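PDB 5NOA: family 88 glycosyl hydrolase from Bacteroides thetaiotaomicron, which probably hydrolyses unsaturated uronic acid residues left at chain ends by polysaccharide lyases acting on complex plant glycans. Local coordinates for residues 224-229 with 274-279; 200-204 with 259-264; 286-290 with 335-339. All coordinates share one frame; numbering follows the deposited sequence. Where two conformers were deposited one is given.

All three contacts are buried rather than superficial, and each fastens a loop or short strand to a helix of the family 88 domain. In contacts 1 and 3 a loop is bonded to the N-terminal end of a helix, 226-242 or 289-304, through backbone groups in contact 1, with a threonine hydroxyl and a carboxylate added in contact 3. Contact 2 lies against the side of helix 250-266 and is mostly apolar, with one serine bond, consistent with backbone N-H groups taken up within the helix. Contact 1 touches both others: Tyr204 N donates to Asp229 OD2, and Trp225 NE1 to Gln339 OE1. Contacts 2 and 3 do not touch, their centres being about 21 Å apart.

Contact 1 (224-229 with 274-279); sequences FWARGD and WTRSML
The Phe224 ring meets Leu279 at its edge, Leu279 CD1 lying near the ring plane at 3.6 Å from Phe224 CD2, while the ring itself stacks with Tyr205. Arg227 CB and Gly228 N lie over one face of the Trp225 indole, and in one of its two conformers the Arg227 guanidinium turns a face to CZ2. Chi1 of Trp225 (-175°) sets CG beside the carbonyl carbon, and the CD1 edge of the ring comes back to Arg276 O, 3.4 Å away; NE1 is engaged by Gln339. Trp225 and Ser277 are joined by a single beta bridge. Met278 N donates to Phe224 O (2.9 Å) almost straight, at 172°, and Ala226 N to Arg276 O (3.0 Å), useful because a first-turn N-H has no acceptor within its helix. Alanine suits this position: its CB fits 3.3 Å from Thr275 O and packs against Met278 CG. The methionine chain, extended at chi2 (170°), brings SD within 3.7 Å of Asp229 CB. Phe224 N and Leu279 N donate to water 1, which donates to Ser277 OG, itself also hydrogen-bonded to Asp223. Loop 274-279 thus borders the start of helix 226-242, with Met278 also reaching Leu203 of strand 203-204, Val264 of helix 250-266 and Phe295 of helix 289-304.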
loop_
_atom_site.group_PDB
_atom_site.type_symbol
_atom_site.label_atom_id
_atom_site.label_comp_id
_atom_site.label_asym_id
_atom_site.label_seq_id
_atom_site.Cartn_x
_atom_site.Cartn_y
_atom_site.Cartn_z
ATOM N N PHE A 224 7.772 -15.055 4.857
ATOM C CA PHE A 224 7.470 -13.790 4.175
ATOM C C PHE A 224 6.102 -13.330 4.651
ATOM O O PHE A 224 5.115 -14.029 4.492
ATOM C CB PHE A 224 7.472 -13.979 2.664
ATOM C CG PHE A 224 8.810 -14.359 2.123
ATOM C CD1 PHE A 224 9.828 -13.428 2.060
ATOM C CD2 PHE A 224 9.072 -15.649 1.638
ATOM C CE1 PHE A 224 11.074 -13.736 1.540
ATOM C CE2 PHE A 224 10.330 -15.952 1.115
ATOM C CZ PHE A 224 11.313 -15.016 1.069
ATOM N N TRP A 225 6.029 -12.126 5.197
ATOM C CA TRP A 225 4.775 -11.613 5.745
ATOM C C TRP A 225 3.933 -11.102 4.590
ATOM O O TRP A 225 4.348 -10.226 3.818
ATOM C CB TRP A 225 5.092 -10.475 6.669
ATOM C CG TRP A 225 3.957 -9.886 7.407
ATOM C CD1 TRP A 225 2.811 -10.491 7.806
ATOM C CD2 TRP A 225 3.887 -8.561 7.907
ATOM N NE1 TRP A 225 2.016 -9.620 8.496
ATOM C CE2 TRP A 225 2.679 -8.448 8.630
ATOM C CE3 TRP A 225 4.725 -7.476 7.840
ATOM C CZ2 TRP A 225 2.247 -7.267 9.218
ATOM C CZ3 TRP A 225 4.310 -6.284 8.450
ATOM C CH2 TRP A 225 3.100 -6.219 9.142
ATOM N N ALA A 226 2.696 -11.585 4.512
ATOM C CA ALA A 226 1.811 -11.227 3.417
ATOM C C ALA A 226 1.556 -9.738 3.361
ATOM O O ALA A 226 1.660 -9.149 2.285
ATOM C CB ALA A 226 0.486 -11.968 3.543
ATOM N N ARG A 227 1.190 -9.090 4.464
ATOM C CA ARG A 227 0.940 -7.659 4.357
ATOM C C ARG A 227 2.197 -6.932 3.894
ATOM O O ARG A 227 2.094 -6.018 3.095
ATOM C CB ARG A 227 0.372 -7.041 5.634
ATOM C CG ARG A 227 0.117 -5.553 5.415
ATOM C CD ARG A 227 -0.834 -4.879 6.402
ATOM N NE ARG A 227 -0.350 -4.804 7.778
ATOM C CZ ARG A 227 -0.929 -5.373 8.841
ATOM N NH1 ARG A 227 -1.973 -6.180 8.708
ATOM N NH2 ARG A 227 -0.413 -5.165 10.054
ATOM N N GLY A 228 3.363 -7.359 4.361
ATOM C CA GLY A 228 4.645 -6.755 3.939
ATOM C C GLY A 228 4.808 -6.744 2.412
ATOM O O GLY A 228 5.105 -5.727 1.785
ATOM N N ASP A 229 4.643 -7.934 1.827
ATOM C CA ASP A 229 4.741 -8.025 0.392
ATOM C C ASP A 229 3.602 -7.315 -0.331
ATOM O O ASP A 229 3.810 -6.826 -1.455
ATOM C CB ASP A 229 4.905 -9.459 -0.061
ATOM C CG ASP A 229 6.301 -9.915 0.134
ATOM O OD1 ASP A 229 6.676 -10.190 1.325
ATOM O OD2 ASP A 229 7.070 -9.933 -0.850
ATOM N N TRP A 274 -4.080 -15.059 0.793
ATOM C CA TRP A 274 -2.731 -15.345 1.206
ATOM C C TRP A 274 -2.686 -15.373 2.722
ATOM O O TRP A 274 -3.250 -14.514 3.372
ATOM C CB TRP A 274 -1.762 -14.308 0.681
ATOM C CG TRP A 274 -1.459 -14.453 -0.782
ATOM C CD1 TRP A 274 -0.329 -14.961 -1.316
ATOM C CD2 TRP A 274 -2.262 -14.014 -1.890
ATOM N NE1 TRP A 274 -0.366 -14.879 -2.686
ATOM C CE2 TRP A 274 -1.534 -14.285 -3.057
ATOM C CE3 TRP A 274 -3.495 -13.391 -2.009
ATOM C CZ2 TRP A 274 -2.018 -13.981 -4.307
ATOM C CZ3 TRP A 274 -3.970 -13.083 -3.261
ATOM C CH2 TRP A 274 -3.224 -13.357 -4.377
ATOM N N THR A 275 -1.997 -16.357 3.259
ATOM C CA THR A 275 -1.833 -16.483 4.698
ATOM C C THR A 275 -0.763 -15.530 5.195
ATOM O O THR A 275 0.135 -15.105 4.437
ATOM C CB THR A 275 -1.519 -17.940 5.091
ATOM O OG1 THR A 275 -0.462 -18.445 4.281
ATOM C CG2 THR A 275 -2.715 -18.826 4.905
ATOM N N ARG A 276 -0.862 -15.213 6.478
ATOM C CA ARG A 276 0.046 -14.278 7.107
ATOM C C ARG A 276 1.516 -14.596 6.857
ATOM O O ARG A 276 2.302 -13.668 6.605
ATOM C CB ARG A 276 -0.281 -14.172 8.610
ATOM C CG ARG A 276 -1.552 -13.393 8.897
ATOM C CD ARG A 276 -2.039 -13.562 10.307
ATOM N NE ARG A 276 -2.680 -14.860 10.450
ATOM C CZ ARG A 276 -3.047 -15.386 11.615
ATOM N NH1 ARG A 276 -2.824 -14.732 12.757
ATOM N NH2 ARG A 276 -3.646 -16.544 11.653
ATOM N N SER A 277 1.924 -15.873 6.927
ATOM C CA SER A 277 3.232 -16.346 6.416
ATOM C C SER A 277 2.932 -16.946 5.043
ATOM O O SER A 277 2.268 -17.985 4.931
ATOM C CB SER A 277 3.862 -17.373 7.346
ATOM O OG SER A 277 5.186 -17.680 6.970
ATOM N N MET A 278 3.352 -16.264 3.996
ATOM C CA MET A 278 2.841 -16.568 2.642
ATOM C C MET A 278 3.123 -17.986 2.199
ATOM O O MET A 278 2.313 -18.559 1.477
ATOM C CB MET A 278 3.485 -15.612 1.639
ATOM C CG MET A 278 3.057 -14.176 1.823
ATOM S SD MET A 278 4.017 -12.981 0.827
ATOM C CE MET A 278 3.480 -13.413 -0.840
ATOM N N LEU A 279 4.284 -18.527 2.606
ATOM C CA LEU A 279 4.730 -19.849 2.172
ATOM C C LEU A 279 4.460 -20.937 3.205
ATOM O O LEU A 279 4.873 -22.060 3.002
ATOM C CB LEU A 279 6.213 -19.827 1.817
ATOM C CG LEU A 279 6.654 -18.789 0.805
ATOM C CD1 LEU A 279 8.132 -18.947 0.495
ATOM C CD2 LEU A 279 5.871 -18.822 -0.473
HETATM O O HOH W 1 6.261 -17.510 4.384
#

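Contact 2 (200-204 with 259-264)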
loop_
_atom_site.group_PDB
_atom_site.type_symbol
_atom_site.label_atom_id
_atom_site.label_comp_id
_atom_site.label_asym_id
_atom_site.label_seq_id
_atom_site.Cartn_x
_atom_site.Cartn_y
_atom_site.Cartn_z
ATOM N N GLU A 200 16.041 -15.852 -4.686
ATOM C CA GLU A 200 15.579 -17.211 -4.986
ATOM C C GLU A 200 14.058 -17.341 -4.894
ATOM O O GLU A 200 13.406 -17.929 -5.753
ATOM C CB GLU A 200 16.287 -18.208 -4.097
ATOM C CG GLU A 200 15.964 -19.671 -4.375
ATOM C CD GLU A 200 16.862 -20.633 -3.613
ATOM O OE1 GLU A 200 17.818 -20.199 -2.923
ATOM O OE2 GLU A 200 16.620 -21.850 -3.721
ATOM N N ALA A 201 13.493 -16.776 -3.833
ATOM C CA ALA A 201 12.051 -16.877 -3.632
ATOM C C ALA A 201 11.259 -15.853 -4.421
ATOM O O ALA A 201 10.070 -16.019 -4.646
ATOM C CB ALA A 201 11.730 -16.720 -2.183
ATOM N N GLY A 202 11.899 -14.739 -4.751
ATOM C CA GLY A 202 11.197 -13.655 -5.427
ATOM C C GLY A 202 10.238 -12.870 -4.554
ATOM O O GLY A 202 9.300 -12.287 -5.053
ATOM N N LEU A 203 10.497 -12.818 -3.239
ATOM C CA LEU A 203 9.638 -12.117 -2.283
ATOM C C LEU A 203 10.523 -11.308 -1.344
ATOM O O LEU A 203 11.728 -11.538 -1.246
ATOM C CB LEU A 203 8.830 -13.154 -1.477
ATOM C CG LEU A 203 7.771 -13.952 -2.235
ATOM C CD1 LEU A 203 7.163 -14.994 -1.336
ATOM C CD2 LEU A 203 6.692 -13.094 -2.836
ATOM N N TYR A 204 9.895 -10.332 -0.687
ATOM C CA TYR A 204 10.551 -9.493 0.291
ATOM C C TYR A 204 10.292 -9.970 1.713
ATOM O O TYR A 204 9.146 -10.151 2.134
ATOM C CB TYR A 204 10.021 -8.055 0.203
ATOM C CG TYR A 204 10.544 -7.274 -0.980
ATOM C CD1 TYR A 204 9.939 -7.420 -2.228
ATOM C CD2 TYR A 204 11.619 -6.437 -0.901
ATOM C CE1 TYR A 204 10.386 -6.764 -3.340
ATOM C CE2 TYR A 204 12.075 -5.738 -2.026
ATOM C CZ TYR A 204 11.472 -5.947 -3.228
ATOM O OH TYR A 204 11.906 -5.286 -4.346
ATOM N N THR A 259 8.805 -9.928 -11.199
ATOM C CA THR A 259 9.302 -11.075 -10.415
ATOM C C THR A 259 8.468 -11.260 -9.146
ATOM O O THR A 259 8.057 -12.372 -8.782
ATOM C CB THR A 259 10.804 -10.970 -10.067
ATOM O OG1 THR A 259 11.138 -9.886 -9.141
ATOM C CG2 THR A 259 11.618 -10.914 -11.288
ATOM N N LEU A 260 8.190 -10.152 -8.490
ATOM C CA LEU A 260 7.385 -10.201 -7.265
ATOM C C LEU A 260 5.971 -10.690 -7.564
ATOM O O LEU A 260 5.444 -11.554 -6.860
ATOM C CB LEU A 260 7.358 -8.816 -6.635
ATOM C CG LEU A 260 6.618 -8.670 -5.334
ATOM C CD1 LEU A 260 7.183 -9.569 -4.267
ATOM C CD2 LEU A 260 6.579 -7.222 -4.876
ATOM N N ALA A 261 5.383 -10.179 -8.641
ATOM C CA ALA A 261 4.042 -10.652 -8.996
ATOM C C ALA A 261 3.973 -12.149 -9.218
ATOM O O ALA A 261 3.037 -12.836 -8.774
ATOM C CB ALA A 261 3.550 -9.940 -10.253
ATOM N N LYS A 262 4.994 -12.673 -9.886
ATOM C CA LYS A 262 4.989 -14.097 -10.194
ATOM C C LYS A 262 5.053 -14.942 -8.957
ATOM O O LYS A 262 4.313 -15.931 -8.810
ATOM C CB LYS A 262 6.153 -14.406 -11.157
ATOM C CG LYS A 262 6.144 -15.785 -11.784
ATOM C CD LYS A 262 7.268 -15.940 -12.834
ATOM C CE LYS A 262 7.477 -17.377 -13.281
ATOM N NZ LYS A 262 6.299 -17.991 -13.919
ATOM N N SER A 263 5.911 -14.529 -8.035
ATOM C CA SER A 263 6.046 -15.282 -6.778
ATOM C C SER A 263 4.818 -15.133 -5.878
ATOM O O SER A 263 4.401 -16.080 -5.217
ATOM C CB SER A 263 7.289 -14.833 -6.046
ATOM O OG SER A 263 8.428 -15.235 -6.753
ATOM N N VAL A 264 4.227 -13.954 -5.878
ATOM C CA VAL A 264 2.966 -13.728 -5.172
ATOM C C VAL A 264 1.885 -14.643 -5.714
ATOM O O VAL A 264 1.210 -15.356 -4.964
ATOM C CB VAL A 264 2.547 -12.245 -5.251
ATOM C CG1 VAL A 264 1.092 -12.042 -4.815
ATOM C CG2 VAL A 264 3.451 -11.393 -4.391
#
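Leu260, Ser263 and Leu203 lose the most surface here. Leu260 holds CG anti to its backbone N (chi1 -178°), which carries its branched end across to the strand: CD1 packs 3.8 Å from Leu203 CD2, the two side chains crossing at about a right angle, and reaches the edge of the Tyr204 ring, 4.0 Å from CD1 of the tyrosine. Leucine suits such a place because its branched end spreads over several groups: CD1 meets Leu203, Gly202 O and Tyr204, while CD2 adds a second contact on Tyr204. Leu203 answers with one branch, CD2, which also touches Val264 CG2 and lies 3.7 Å from Ser263 CB. Ser263, one turn further along helix 250-266, faces the loop directly. Its OG donates to Ala201 O at 2.8 Å, tilted 22° from the carbonyl plane. Next to it, Gly202, with no side chain, lets its backbone approach Ser263 closely; its positive phi also favours glycine. Its carbonyl oxygen receives a straight CA-H...O contact from Leu260 CA (3.6 Å). With its backbone bonded within the helix, as Ser263 N is to Thr259 O, this flank of the helix can offer the loop carbonyl a hydroxyl, while the leucines contribute attraction without directional demands.

Contact 3 (286-290 with 335-339); sequences GPETS and IGYVQ
Thr289 grips the loop 335-339 with both its backbone and its side chain. Its N donates to Tyr337 O at 2.8 Å, from above the carbonyl plane, and its OG1 donates to Gly336 O at 2.7 Å, this time in the carbonyl plane. The threonine methyl, CG2, packs across Ile335 CG2 at 3.7 Å, so the two branches of one small residue serve a polar and an apolar neighbour. Beside it Pro287 sets CG over a face of the Tyr337 ring, 4.1 Å from the centroid and 21° off the normal: a CH-pi contact in which the rigid proline ring suits a flat aromatic surface. Gln339 N supplies the third bond, to Glu288 OE2, at 2.9 Å and nearly linear. Glu288 is the N-cap of helix 289-304 and, although longer than the usual capping residues, folds back by a bend at chi2 (-78°), so that OE2 also takes Ser290 N, from above the carboxylate plane, and Ser290 OG at 2.7 Å on the syn side. Gln339 N comes in on the anti side, giving this buried oxygen three donors. This helix start belongs to the (alpha/alpha)6 barrel expected for the six-hairpin family, whose loops join successive helices. Further out, Glu288 OE1 accepts from Gly291 N in the first turn, and water 2 donates to Gln339 OE1 and, weakly, to Glu288 OE1. Gln339 NE2 is bound by Glu343, while Arg227 NH1, from a side chain with two conformers, bonds to both Ser290 OG and Gln339 O. Tyr323 of helix 310-328 hydrogen-bonds through its hydroxyl to Thr289 OG1 and touches both Pro287 and Tyr337.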
loop_
_atom_site.group_PDB
_atom_site.type_symbol
_atom_site.label_atom_id
_atom_site.label_comp_id
_atom_site.label_asym_id
_atom_site.label_seq_id
_atom_site.Cartn_x
_atom_site.Cartn_y
_atom_site.Cartn_z
ATOM N N GLY A 286 -5.347 -19.672 8.095
ATOM C CA GLY A 286 -6.613 -19.115 7.742
ATOM C C GLY A 286 -6.531 -17.792 7.015
ATOM O O GLY A 286 -5.436 -17.256 6.694
ATOM N N PRO A 287 -7.707 -17.228 6.689
ATOM C CA PRO A 287 -7.766 -16.028 5.896
ATOM C C PRO A 287 -7.074 -14.804 6.519
ATOM O O PRO A 287 -7.053 -14.602 7.719
ATOM C CB PRO A 287 -9.255 -15.716 5.839
ATOM C CG PRO A 287 -9.964 -16.746 6.513
ATOM C CD PRO A 287 -9.040 -17.733 7.059
ATOM N N GLU A 288 -6.568 -13.941 5.651
ATOM C CA GLU A 288 -6.164 -12.603 6.069
ATOM C C GLU A 288 -6.458 -11.672 4.911
ATOM O O GLU A 288 -6.229 -12.039 3.754
ATOM C CB GLU A 288 -4.714 -12.563 6.515
ATOM C CG GLU A 288 -4.355 -11.310 7.332
ATOM C CD GLU A 288 -4.148 -10.035 6.545
ATOM O OE1 GLU A 288 -3.451 -10.100 5.515
ATOM O OE2 GLU A 288 -4.621 -8.940 7.021
ATOM N N THR A 289 -6.938 -10.470 5.219
ATOM C CA THR A 289 -7.459 -9.577 4.194
ATOM C C THR A 289 -6.498 -8.554 3.663
ATOM O O THR A 289 -6.555 -8.225 2.476
ATOM C CB THR A 289 -8.722 -8.924 4.714
ATOM O OG1 THR A 289 -9.694 -9.939 4.933
ATOM C CG2 THR A 289 -9.301 -7.847 3.805
ATOM N N SER A 290 -5.701 -7.931 4.523
ATOM C CA SER A 290 -4.916 -6.793 4.061
ATOM C C SER A 290 -3.888 -7.160 3.002
ATOM O O SER A 290 -3.807 -6.482 1.959
ATOM C CB SER A 290 -4.288 -6.024 5.228
ATOM O OG SER A 290 -3.390 -6.815 5.983
ATOM N N ILE A 335 -15.082 -4.433 6.629
ATOM C CA ILE A 335 -14.063 -5.316 6.050
ATOM C C ILE A 335 -13.401 -6.081 7.167
ATOM O O ILE A 335 -12.691 -5.521 7.978
ATOM C CB ILE A 335 -13.010 -4.499 5.292
ATOM C CG1 ILE A 335 -13.658 -3.653 4.179
ATOM C CG2 ILE A 335 -11.906 -5.403 4.746
ATOM C CD1 ILE A 335 -14.554 -4.450 3.253
ATOM N N GLY A 336 -13.624 -7.397 7.198
ATOM C CA GLY A 336 -13.086 -8.248 8.240
ATOM C C GLY A 336 -11.847 -9.021 7.880
ATOM O O GLY A 336 -11.316 -8.869 6.786
ATOM N N TYR A 337 -11.395 -9.864 8.812
ATOM C CA TYR A 337 -10.198 -10.690 8.699
ATOM C C TYR A 337 -8.933 -9.868 8.452
ATOM O O TYR A 337 -7.968 -10.372 7.868
ATOM C CB TYR A 337 -10.355 -11.826 7.687
ATOM C CG TYR A 337 -11.318 -12.898 8.074
ATOM C CD1 TYR A 337 -10.956 -13.888 8.971
ATOM C CD2 TYR A 337 -12.556 -12.952 7.500
ATOM C CE1 TYR A 337 -11.802 -14.910 9.297
ATOM C CE2 TYR A 337 -13.444 -13.969 7.833
ATOM C CZ TYR A 337 -13.077 -14.970 8.729
ATOM O OH TYR A 337 -13.934 -15.969 9.019
ATOM N N VAL A 338 -8.897 -8.644 8.962
ATOM C CA VAL A 338 -7.701 -7.843 8.852
ATOM C C VAL A 338 -6.755 -8.170 10.014
ATOM O O VAL A 338 -7.128 -8.064 11.177
ATOM C CB VAL A 338 -8.009 -6.350 8.815
ATOM C CG1 VAL A 338 -6.724 -5.518 8.748
ATOM C CG2 VAL A 338 -8.924 -6.027 7.654
ATOM N N GLN A 339 -5.529 -8.580 9.722
ATOM C CA GLN A 339 -4.550 -8.847 10.791
ATOM C C GLN A 339 -4.301 -7.538 11.565
ATOM O O GLN A 339 -3.878 -6.562 10.982
ATOM C CB GLN A 339 -3.253 -9.333 10.206
ATOM C CG GLN A 339 -2.159 -9.646 11.223
ATOM C CD GLN A 339 -0.881 -10.133 10.548
ATOM O OE1 GLN A 339 -0.653 -9.902 9.380
ATOM N NE2 GLN A 339 -0.070 -10.837 11.291
HETATM O O HOH W 2 -0.660 -10.420 6.522
#